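PDB 1TA9: glycerol dehydrogenase from Schizosaccharomyces pombe, which catalyses the NAD(+)-dependent oxidation of glycerol to dihydroxyacetone, probably with a zinc ion at the catalytic centre, and takes part in glycerol assimilation. Local coordinates for residues B[79-90]-B[109-119]; B[171-179]-B[208-218]. All coordinates share one frame; numbering follows the deposited sequence.

Interaction 1. Residues B[79-90]-B[109-119]; sequences FTRSYMYVKKWA and KIVDSLSQNGM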
loop_
_atom_site.group_PDB
_atom_site.type_symbol
_atom_site.label_atom_id
_atom_site.label_comp_id
_atom_site.label_asym_id
_atom_site.label_seq_id
_atom_site.Cartn_x
_atom_site.Cartn_y
_atom_site.Cartn_z
ATOM N N PHE B 79 -0.468 47.758 2.456
ATOM C CA PHE B 79 -1.046 49.005 2.946
ATOM C C PHE B 79 -0.702 50.191 2.048
ATOM O O PHE B 79 -1.381 51.214 2.093
ATOM C CB PHE B 79 -0.595 49.306 4.382
ATOM C CG PHE B 79 -1.201 48.397 5.423
ATOM C CD1 PHE B 79 -2.365 47.678 5.159
ATOM C CD2 PHE B 79 -0.623 48.290 6.685
ATOM C CE1 PHE B 79 -2.945 46.865 6.141
ATOM C CE2 PHE B 79 -1.194 47.484 7.670
ATOM C CZ PHE B 79 -2.361 46.769 7.396
ATOM N N THR B 80 0.344 50.061 1.233
ATOM C CA THR B 80 0.727 51.148 0.330
ATOM C C THR B 80 -0.164 51.136 -0.906
ATOM O O THR B 80 -0.058 52.008 -1.767
ATOM C CB THR B 80 2.199 51.039 -0.130
ATOM O OG1 THR B 80 2.378 49.847 -0.905
ATOM C CG2 THR B 80 3.136 51.021 1.070
ATOM N N ARG B 81 -1.035 50.135 -0.983
ATOM C CA ARG B 81 -1.974 49.985 -2.092
ATOM C C ARG B 81 -3.401 50.007 -1.538
ATOM O O ARG B 81 -4.316 49.452 -2.142
ATOM C CB ARG B 81 -1.744 48.651 -2.816
ATOM C CG ARG B 81 -0.400 48.513 -3.513
ATOM C CD ARG B 81 -0.290 47.174 -4.238
ATOM N NE ARG B 81 -0.038 46.058 -3.329
ATOM C CZ ARG B 81 1.139 45.811 -2.763
ATOM N NH1 ARG B 81 2.176 46.603 -3.010
ATOM N NH2 ARG B 81 1.287 44.768 -1.956
ATOM N N SER B 82 -3.586 50.654 -0.393
ATOM C CA SER B 82 -4.895 50.722 0.253
ATOM C C SER B 82 -6.057 51.218 -0.606
ATOM O O SER B 82 -7.094 50.562 -0.685
ATOM C CB SER B 82 -4.811 51.580 1.516
ATOM O OG SER B 82 -3.932 51.006 2.466
ATOM N N TYR B 83 -5.895 52.371 -1.246
ATOM C CA TYR B 83 -6.972 52.933 -2.057
ATOM C C TYR B 83 -7.533 51.961 -3.087
ATOM O O TYR B 83 -8.742 51.880 -3.286
ATOM C CB TYR B 83 -6.507 54.209 -2.764
ATOM C CG TYR B 83 -7.631 54.907 -3.491
ATOM C CD1 TYR B 83 -7.793 54.767 -4.867
ATOM C CD2 TYR B 83 -8.563 55.673 -2.791
ATOM C CE1 TYR B 83 -8.859 55.371 -5.533
ATOM C CE2 TYR B 83 -9.631 56.281 -3.444
ATOM C CZ TYR B 83 -9.773 56.124 -4.814
ATOM O OH TYR B 83 -10.836 56.714 -5.461
ATOM N N MET B 84 -6.637 51.234 -3.739
ATOM C CA MET B 84 -6.984 50.252 -4.757
ATOM C C MET B 84 -8.105 49.310 -4.316
ATOM O O MET B 84 -8.942 48.889 -5.121
ATOM C CB MET B 84 -5.723 49.459 -5.092
ATOM C CG MET B 84 -5.917 48.209 -5.897
ATOM S SD MET B 84 -4.299 47.465 -6.161
ATOM C CE MET B 84 -4.703 46.242 -7.410
ATOM N N TYR B 85 -8.119 48.985 -3.031
ATOM C CA TYR B 85 -9.129 48.089 -2.491
ATOM C C TYR B 85 -10.226 48.861 -1.765
ATOM O O TYR B 85 -11.414 48.586 -1.940
ATOM C CB TYR B 85 -8.462 47.094 -1.543
ATOM C CG TYR B 85 -7.340 46.318 -2.201
ATOM C CD1 TYR B 85 -7.612 45.336 -3.153
ATOM C CD2 TYR B 85 -6.005 46.583 -1.890
ATOM C CE1 TYR B 85 -6.583 44.634 -3.779
ATOM C CE2 TYR B 85 -4.967 45.887 -2.515
ATOM C CZ TYR B 85 -5.266 44.916 -3.456
ATOM O OH TYR B 85 -4.253 44.218 -4.070
ATOM N N VAL B 86 -9.825 49.838 -0.958
ATOM C CA VAL B 86 -10.787 50.632 -0.206
ATOM C C VAL B 86 -11.801 51.326 -1.112
ATOM O O VAL B 86 -12.959 51.506 -0.730
ATOM C CB VAL B 86 -10.076 51.703 0.653
ATOM C CG1 VAL B 86 -11.106 52.615 1.317
ATOM C CG2 VAL B 86 -9.215 51.034 1.706
ATOM N N LYS B 87 -11.373 51.696 -2.318
ATOM C CA LYS B 87 -12.248 52.402 -3.255
ATOM C C LYS B 87 -13.525 51.638 -3.594
ATOM O O LYS B 87 -14.491 52.223 -4.089
ATOM C CB LYS B 87 -11.491 52.736 -4.547
ATOM C CG LYS B 87 -11.230 51.551 -5.464
ATOM C CD LYS B 87 -10.482 51.994 -6.715
ATOM C CE LYS B 87 -10.299 50.842 -7.696
ATOM N NZ LYS B 87 -9.541 51.264 -8.912
ATOM N N LYS B 88 -13.530 50.333 -3.329
ATOM C CA LYS B 88 -14.703 49.512 -3.608
ATOM C C LYS B 88 -15.861 49.872 -2.682
ATOM O O LYS B 88 -17.025 49.638 -3.015
ATOM C CB LYS B 88 -14.364 48.025 -3.448
ATOM C CG LYS B 88 -13.359 47.491 -4.464
ATOM C CD LYS B 88 -12.957 46.055 -4.139
ATOM C CE LYS B 88 -11.982 45.506 -5.168
ATOM N NZ LYS B 88 -12.632 45.290 -6.492
ATOM N N TRP B 89 -15.543 50.442 -1.522
ATOM C CA TRP B 89 -16.567 50.822 -0.551
ATOM C C TRP B 89 -16.630 52.319 -0.277
ATOM O O TRP B 89 -17.682 52.840 0.098
ATOM C CB TRP B 89 -16.335 50.095 0.774
ATOM C CG TRP B 89 -16.491 48.618 0.675
ATOM C CD1 TRP B 89 -17.652 47.904 0.754
ATOM C CD2 TRP B 89 -15.452 47.671 0.416
ATOM N NE1 TRP B 89 -17.399 46.564 0.556
ATOM C CE2 TRP B 89 -16.056 46.396 0.347
ATOM C CE3 TRP B 89 -14.068 47.775 0.233
ATOM C CZ2 TRP B 89 -15.322 45.231 0.101
ATOM C CZ3 TRP B 89 -13.335 46.615 -0.012
ATOM C CH2 TRP B 89 -13.968 45.361 -0.075
ATOM N N ALA B 90 -15.508 53.009 -0.454
ATOM C CA ALA B 90 -15.465 54.443 -0.194
ATOM C C ALA B 90 -14.411 55.169 -1.020
ATOM O O ALA B 90 -13.261 54.734 -1.092
ATOM C CB ALA B 90 -15.209 54.684 1.284
ATOM N N LYS B 109 0.468 54.526 6.832
ATOM C CA LYS B 109 0.672 54.070 5.465
ATOM C C LYS B 109 -0.688 53.989 4.775
ATOM O O LYS B 109 -0.831 54.348 3.606
ATOM C CB LYS B 109 1.350 52.698 5.460
ATOM C CG LYS B 109 2.709 52.683 6.152
ATOM C CD LYS B 109 3.320 51.288 6.147
ATOM C CE LYS B 109 4.610 51.241 6.951
ATOM N NZ LYS B 109 5.657 52.140 6.394
ATOM N N ILE B 110 -1.689 53.518 5.512
ATOM C CA ILE B 110 -3.038 53.406 4.975
ATOM C C ILE B 110 -3.595 54.805 4.713
ATOM O O ILE B 110 -4.101 55.087 3.627
ATOM C CB ILE B 110 -3.959 52.649 5.963
ATOM C CG1 ILE B 110 -3.473 51.199 6.104
ATOM C CG2 ILE B 110 -5.404 52.693 5.480
ATOM C CD1 ILE B 110 -4.213 50.397 7.152
ATOM N N VAL B 111 -3.483 55.681 5.708
ATOM C CA VAL B 111 -3.978 57.047 5.581
ATOM C C VAL B 111 -3.354 57.749 4.378
ATOM O O VAL B 111 -4.057 58.364 3.580
ATOM C CB VAL B 111 -3.681 57.869 6.857
ATOM C CG1 VAL B 111 -4.172 59.304 6.687
ATOM C CG2 VAL B 111 -4.355 57.220 8.057
ATOM N N ASP B 112 -2.034 57.649 4.249
ATOM C CA ASP B 112 -1.329 58.279 3.138
ATOM C C ASP B 112 -1.870 57.837 1.784
ATOM O O ASP B 112 -2.081 58.661 0.897
ATOM C CB ASP B 112 0.170 57.971 3.211
ATOM C CG ASP B 112 0.869 58.728 4.329
ATOM O OD1 ASP B 112 2.074 58.486 4.553
ATOM O OD2 ASP B 112 0.214 59.568 4.981
ATOM N N SER B 113 -2.093 56.534 1.627
ATOM C CA SER B 113 -2.605 55.990 0.374
ATOM C C SER B 113 -3.959 56.584 0.002
ATOM O O SER B 113 -4.173 57.000 -1.136
ATOM C CB SER B 113 -2.731 54.465 0.472
ATOM O OG SER B 113 -3.311 53.929 -0.703
ATOM N N LEU B 114 -4.872 56.620 0.966
ATOM C CA LEU B 114 -6.206 57.153 0.728
ATOM C C LEU B 114 -6.167 58.656 0.462
ATOM O O LEU B 114 -6.915 59.162 -0.378
ATOM C CB LEU B 114 -7.108 56.844 1.928
ATOM C CG LEU B 114 -7.199 55.353 2.289
ATOM C CD1 LEU B 114 -8.141 55.160 3.470
ATOM C CD2 LEU B 114 -7.686 54.558 1.081
ATOM N N SER B 115 -5.293 59.362 1.175
ATOM C CA SER B 115 -5.154 60.810 1.007
ATOM C C SER B 115 -4.622 61.149 -0.377
ATOM O O SER B 115 -5.178 61.992 -1.077
ATOM C CB SER B 115 -4.206 61.385 2.061
ATOM O OG SER B 115 -4.785 61.324 3.352
ATOM N N GLN B 116 -3.538 60.483 -0.765
ATOM C CA GLN B 116 -2.919 60.706 -2.066
ATOM C C GLN B 116 -3.905 60.444 -3.195
ATOM O O GLN B 116 -3.622 60.738 -4.356
ATOM C CB GLN B 116 -1.702 59.792 -2.232
ATOM C CG GLN B 116 -0.600 60.041 -1.221
ATOM C CD GLN B 116 0.475 58.970 -1.252
ATOM O OE1 GLN B 116 1.436 59.019 -0.484
ATOM N NE2 GLN B 116 0.316 57.992 -2.139
ATOM N N ASN B 117 -5.062 59.888 -2.855
ATOM C CA ASN B 117 -6.075 59.593 -3.856
ATOM C C ASN B 117 -7.364 60.400 -3.710
ATOM O O ASN B 117 -8.417 60.001 -4.212
ATOM C CB ASN B 117 -6.367 58.095 -3.854
ATOM C CG ASN B 117 -5.304 57.306 -4.589
ATOM O OD1 ASN B 117 -5.356 57.169 -5.809
ATOM N ND2 ASN B 117 -4.317 56.806 -3.854
ATOM N N GLY B 118 -7.272 61.531 -3.016
ATOM C CA GLY B 118 -8.420 62.406 -2.856
ATOM C C GLY B 118 -9.424 62.124 -1.756
ATOM O O GLY B 118 -10.490 62.741 -1.732
ATOM N N MET B 119 -9.107 61.214 -0.843
ATOM C CA MET B 119 -10.035 60.904 0.236
ATOM C C MET B 119 -9.778 61.706 1.502
ATOM O O MET B 119 -8.644 62.094 1.791
ATOM C CB MET B 119 -9.978 59.415 0.588
ATOM C CG MET B 119 -10.469 58.490 -0.504
ATOM S SD MET B 119 -10.515 56.786 0.075
ATOM C CE MET B 119 -11.943 56.834 1.162
HETATM O O HOH W 1 -1.858 53.643 -3.026
HETATM O O HOH W 2 1.109 55.109 -0.743
HETATM O O HOH W 3 -11.044 59.383 -4.479
#
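Tyr83 and Ser82, on the short helix 82-86, pack against Ser113, Leu114 and Asn117 at the C-terminal end of helix 100-115 in a largely buried helix-helix contact beside the parallel sheet. The axes of 82-86 and 109-115 come within 8.6 Å and cross at -72°. Small side chains permit this at the centre: Ser113 OG turns to the N-terminus of the shorter helix and accepts Tyr83 N (3.1 Å) in an almost straight bond. A water joins the same hydroxyl to Thr80 O. Ser82 OG bonds back to Phe79 O at 2.6 Å, beside the apolar Ile110.

With CG anti to the backbone N (chi1 -174°), the Tyr83 ring stacks, offset, on the side chain of Asn117, planes 3° apart, with Asn117 CB over the face in a CH-pi contact, 3.5 Å from the centroid. The amide is fixed by an in-plane hydrogen bond from its own ND2 to Ser113 O (2.7 Å). Met119 SD meets the ring edge in a Met-aromatic contact, 3.6 Å from Tyr83 CD2. With an alanine here, the Asn117 amide and the Met119 sulfur are likely to lose their aromatic partner, and the water on Asn117 O its tyrosine hydroxyl.

Leu114 CD2 fits against Val86, while Ile110 CD1 lies over the centre of the Phe79 ring, a CH-pi contact. Strand 148-153 backs Ile110 and Leu114. At its positive phi, where a CB would jam against the preceding carbonyl O, Gly118 closes a Schellman motif (Met119 N to Leu114 O, Gly118 N to Ser115 O) on one flank of an alpha/beta nucleotide-binding domain.

Interaction 2. Residues B[171-179]-B[208-218]; sequences PSIICPTTA and PNLIFIDTDVI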
loop_
_atom_site.group_PDB
_atom_site.type_symbol
_atom_site.label_atom_id
_atom_site.label_comp_id
_atom_site.label_asym_id
_atom_site.label_seq_id
_atom_site.Cartn_x
_atom_site.Cartn_y
_atom_site.Cartn_z
ATOM N N PRO B 171 -20.091 49.758 5.963
ATOM C CA PRO B 171 -19.223 48.607 5.712
ATOM C C PRO B 171 -17.977 48.755 6.580
ATOM O O PRO B 171 -17.639 49.862 7.007
ATOM C CB PRO B 171 -18.915 48.725 4.224
ATOM C CG PRO B 171 -18.920 50.218 4.008
ATOM C CD PRO B 171 -20.142 50.648 4.789
ATOM N N SER B 172 -17.299 47.646 6.843
ATOM C CA SER B 172 -16.106 47.680 7.673
ATOM C C SER B 172 -14.915 47.056 6.969
ATOM O O SER B 172 -15.067 46.144 6.154
ATOM C CB SER B 172 -16.362 46.941 8.994
ATOM O OG SER B 172 -16.778 45.601 8.763
ATOM N N ILE B 173 -13.732 47.577 7.277
ATOM C CA ILE B 173 -12.487 47.074 6.721
ATOM C C ILE B 173 -11.597 46.770 7.924
ATOM O O ILE B 173 -11.257 47.661 8.706
ATOM C CB ILE B 173 -11.825 48.112 5.784
ATOM C CG1 ILE B 173 -12.726 48.338 4.560
ATOM C CG2 ILE B 173 -10.452 47.620 5.335
ATOM C CD1 ILE B 173 -12.139 49.257 3.502
ATOM N N ILE B 174 -11.238 45.499 8.068
ATOM C CA ILE B 174 -10.433 45.029 9.192
ATOM C C ILE B 174 -9.003 44.726 8.753
ATOM O O ILE B 174 -8.782 43.931 7.840
ATOM C CB ILE B 174 -11.068 43.757 9.791
ATOM C CG1 ILE B 174 -12.548 44.009 10.104
ATOM C CG2 ILE B 174 -10.326 43.337 11.048
ATOM C CD1 ILE B 174 -12.807 45.062 11.181
ATOM N N CYS B 175 -8.034 45.360 9.414
ATOM C CA CYS B 175 -6.631 45.182 9.067
ATOM C C CYS B 175 -5.806 44.669 10.237
ATOM O O CYS B 175 -5.250 45.453 11.008
ATOM C CB CYS B 175 -6.044 46.508 8.585
ATOM S SG CYS B 175 -7.093 47.389 7.423
ATOM N N PRO B 176 -5.713 43.342 10.388
ATOM C CA PRO B 176 -4.931 42.783 11.490
ATOM C C PRO B 176 -3.448 43.116 11.323
ATOM O O PRO B 176 -2.921 43.073 10.210
ATOM C CB PRO B 176 -5.219 41.285 11.393
ATOM C CG PRO B 176 -5.457 41.080 9.934
ATOM C CD PRO B 176 -6.302 42.275 9.559
ATOM N N THR B 177 -2.783 43.447 12.426
ATOM C CA THR B 177 -1.366 43.788 12.383
ATOM C C THR B 177 -0.479 42.648 12.887
ATOM O O THR B 177 0.749 42.766 12.942
ATOM C CB THR B 177 -1.088 45.074 13.181
ATOM O OG1 THR B 177 -1.623 44.949 14.503
ATOM C CG2 THR B 177 -1.736 46.266 12.485
ATOM N N THR B 178 -1.123 41.546 13.253
ATOM C CA THR B 178 -0.439 40.335 13.695
ATOM C C THR B 178 -1.362 39.212 13.246
ATOM O O THR B 178 -2.537 39.445 12.971
ATOM C CB THR B 178 -0.286 40.250 15.227
ATOM O OG1 THR B 178 -1.577 40.316 15.839
ATOM C CG2 THR B 178 0.591 41.384 15.748
ATOM N N ALA B 179 -0.836 38.000 13.154
ATOM C CA ALA B 179 -1.657 36.869 12.740
ATOM C C ALA B 179 -1.765 35.937 13.941
ATOM O O ALA B 179 -1.371 34.776 13.869
ATOM C CB ALA B 179 -0.994 36.156 11.563
ATOM N N PRO B 208 -17.370 41.163 8.231
ATOM C CA PRO B 208 -16.707 42.418 7.871
ATOM C C PRO B 208 -16.584 42.356 6.352
ATOM O O PRO B 208 -16.475 41.266 5.786
ATOM C CB PRO B 208 -15.354 42.302 8.561
ATOM C CG PRO B 208 -15.687 41.517 9.797
ATOM C CD PRO B 208 -16.619 40.446 9.278
ATOM N N ASN B 209 -16.590 43.504 5.690
ATOM C CA ASN B 209 -16.533 43.512 4.238
ATOM C C ASN B 209 -15.181 43.163 3.633
ATOM O O ASN B 209 -15.110 42.436 2.642
ATOM C CB ASN B 209 -17.024 44.863 3.729
ATOM C CG ASN B 209 -18.388 45.220 4.290
ATOM O OD1 ASN B 209 -18.515 45.583 5.463
ATOM N ND2 ASN B 209 -19.418 45.093 3.466
ATOM N N LEU B 210 -14.111 43.674 4.229
ATOM C CA LEU B 210 -12.770 43.403 3.735
ATOM C C LEU B 210 -11.783 43.148 4.860
ATOM O O LEU B 210 -11.764 43.876 5.851
ATOM C CB LEU B 210 -12.254 44.591 2.907
ATOM C CG LEU B 210 -10.749 44.634 2.587
ATOM C CD1 LEU B 210 -10.383 43.555 1.582
ATOM C CD2 LEU B 210 -10.386 46.009 2.030
ATOM N N ILE B 211 -10.988 42.092 4.714
ATOM C CA ILE B 211 -9.928 41.789 5.673
ATOM C C ILE B 211 -8.697 42.126 4.833
ATOM O O ILE B 211 -8.475 41.537 3.777
ATOM C CB ILE B 211 -9.924 40.310 6.108
ATOM C CG1 ILE B 211 -10.917 40.088 7.262
ATOM C CG2 ILE B 211 -8.549 39.941 6.645
ATOM C CD1 ILE B 211 -12.307 40.638 7.044
ATOM N N PHE B 212 -7.919 43.092 5.306
ATOM C CA PHE B 212 -6.759 43.612 4.584
ATOM C C PHE B 212 -5.507 43.403 5.428
ATOM O O PHE B 212 -5.385 43.965 6.516
ATOM C CB PHE B 212 -7.031 45.102 4.326
ATOM C CG PHE B 212 -6.063 45.771 3.390
ATOM C CD1 PHE B 212 -5.506 45.090 2.318
ATOM C CD2 PHE B 212 -5.762 47.120 3.556
ATOM C CE1 PHE B 212 -4.658 45.747 1.419
ATOM C CE2 PHE B 212 -4.920 47.782 2.668
ATOM C CZ PHE B 212 -4.366 47.093 1.597
ATOM N N ILE B 213 -4.581 42.595 4.920
ATOM C CA ILE B 213 -3.362 42.275 5.661
ATOM C C ILE B 213 -2.072 42.623 4.939
ATOM O O ILE B 213 -1.857 42.200 3.803
ATOM C CB ILE B 213 -3.299 40.762 5.985
ATOM C CG1 ILE B 213 -4.573 40.327 6.704
ATOM C CG2 ILE B 213 -2.064 40.453 6.840
ATOM C CD1 ILE B 213 -4.657 38.830 6.929
ATOM N N ASP B 214 -1.209 43.384 5.607
ATOM C CA ASP B 214 0.085 43.745 5.042
ATOM C C ASP B 214 1.083 42.806 5.718
ATOM O O ASP B 214 1.359 42.928 6.910
ATOM C CB ASP B 214 0.414 45.210 5.347
ATOM C CG ASP B 214 1.721 45.668 4.709
ATOM O OD1 ASP B 214 1.810 46.854 4.315
ATOM O OD2 ASP B 214 2.664 44.853 4.610
ATOM N N THR B 215 1.612 41.855 4.955
ATOM C CA THR B 215 2.532 40.874 5.513
ATOM C C THR B 215 3.904 41.406 5.926
ATOM O O THR B 215 4.664 40.705 6.596
ATOM C CB THR B 215 2.689 39.681 4.560
ATOM O OG1 THR B 215 2.995 40.151 3.244
ATOM C CG2 THR B 215 1.388 38.879 4.512
ATOM N N ASP B 216 4.231 42.638 5.542
ATOM C CA ASP B 216 5.510 43.201 5.960
ATOM C C ASP B 216 5.353 43.570 7.430
ATOM O O ASP B 216 6.298 43.493 8.217
ATOM C CB ASP B 216 5.873 44.439 5.140
ATOM C CG ASP B 216 7.282 44.927 5.428
ATOM O OD1 ASP B 216 7.434 45.942 6.141
ATOM O OD2 ASP B 216 8.241 44.282 4.952
ATOM N N VAL B 217 4.142 43.972 7.797
ATOM C CA VAL B 217 3.850 44.317 9.182
ATOM C C VAL B 217 3.818 43.025 9.999
ATOM O O VAL B 217 4.343 42.960 11.114
ATOM C CB VAL B 217 2.485 45.016 9.305
ATOM C CG1 VAL B 217 2.127 45.215 10.777
ATOM C CG2 VAL B 217 2.521 46.354 8.578
ATOM N N ILE B 218 3.207 41.993 9.431
ATOM C CA ILE B 218 3.106 40.710 10.113
ATOM C C ILE B 218 4.476 40.068 10.363
ATOM O O ILE B 218 4.752 39.599 11.469
ATOM C CB ILE B 218 2.227 39.710 9.304
ATOM C CG1 ILE B 218 0.864 40.333 8.979
ATOM C CG2 ILE B 218 2.042 38.429 10.095
ATOM C CD1 ILE B 218 0.087 40.827 10.192
HETATM O O HOH W 4 -0.841 43.842 8.483
#
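Ser172 and Ile174 of strand 172-176 exchange backbone hydrogen bonds with the parallel strand 210-214: Ile174 N donates to Leu210 O at 2.8 Å, nearly along the C=O axis, Ile174 O accepts from Phe212 N, also at 2.8 Å, and Leu210 N donates to Ser172 O (3.3 Å) in the carbonyl plane. Asn209, its CG anti to the carbonyl carbon (chi1 -53°), extends the ladder: OD1 takes Ser172 N at 2.8 Å from above the amide plane. At Pro176, which has no N-H to give, the ladder stops; buried Phe212 O lacks a hydrogen-bond partner in the model and meets Cys175 CA at 3.1 Å. Beyond it, a water bridges Pro176 O and Asp214 N.

Beta-branched isoleucines suit the extended backbone and pack on both faces of this inner pair. Ile173 CG2 meets Leu210 CD2 at 3.7 Å on one; on the other, Ile174 CG1 rests on Pro208 CB. Cys175 SG lies at the edge of the Phe212 ring, a sulfur-aromatic contact. Pro176 CG presses tightly on Ile213 CG1 at 3.4 Å. Ile218 CD1 reaches the Thr177-Thr178 peptide.

The pair lies between parallel strands 148-153 and 71-75; helix 155-167 covers Ile174 and Pro208, and helix 289-307 packs on Ile211 and Ile218.

Interaction 1 lies on the flank of the sheet whose inner strands make interaction 2; their centres are 14 Å apart, and they touch directly. Phe79 N is 3.1 Å from Asp214 OD1, a probable hydrogen bond, while the rings of Phe79 and Phe212 meet edge-to-face, with Phe79 CD1 3.6 Å from Phe212 CE2. At the other end, Trp89 CH2 packs on Leu210 CB at 3.5 Å. Both contacts reach toward the probable NAD(+) site: 171-179 carries Thr177, Thr178 and Ala179, and the side chain of Phe79 comes within about 5 Å of that of Thr177. The zinc ion is farther off, about 12 Å from the side chain of Ala179.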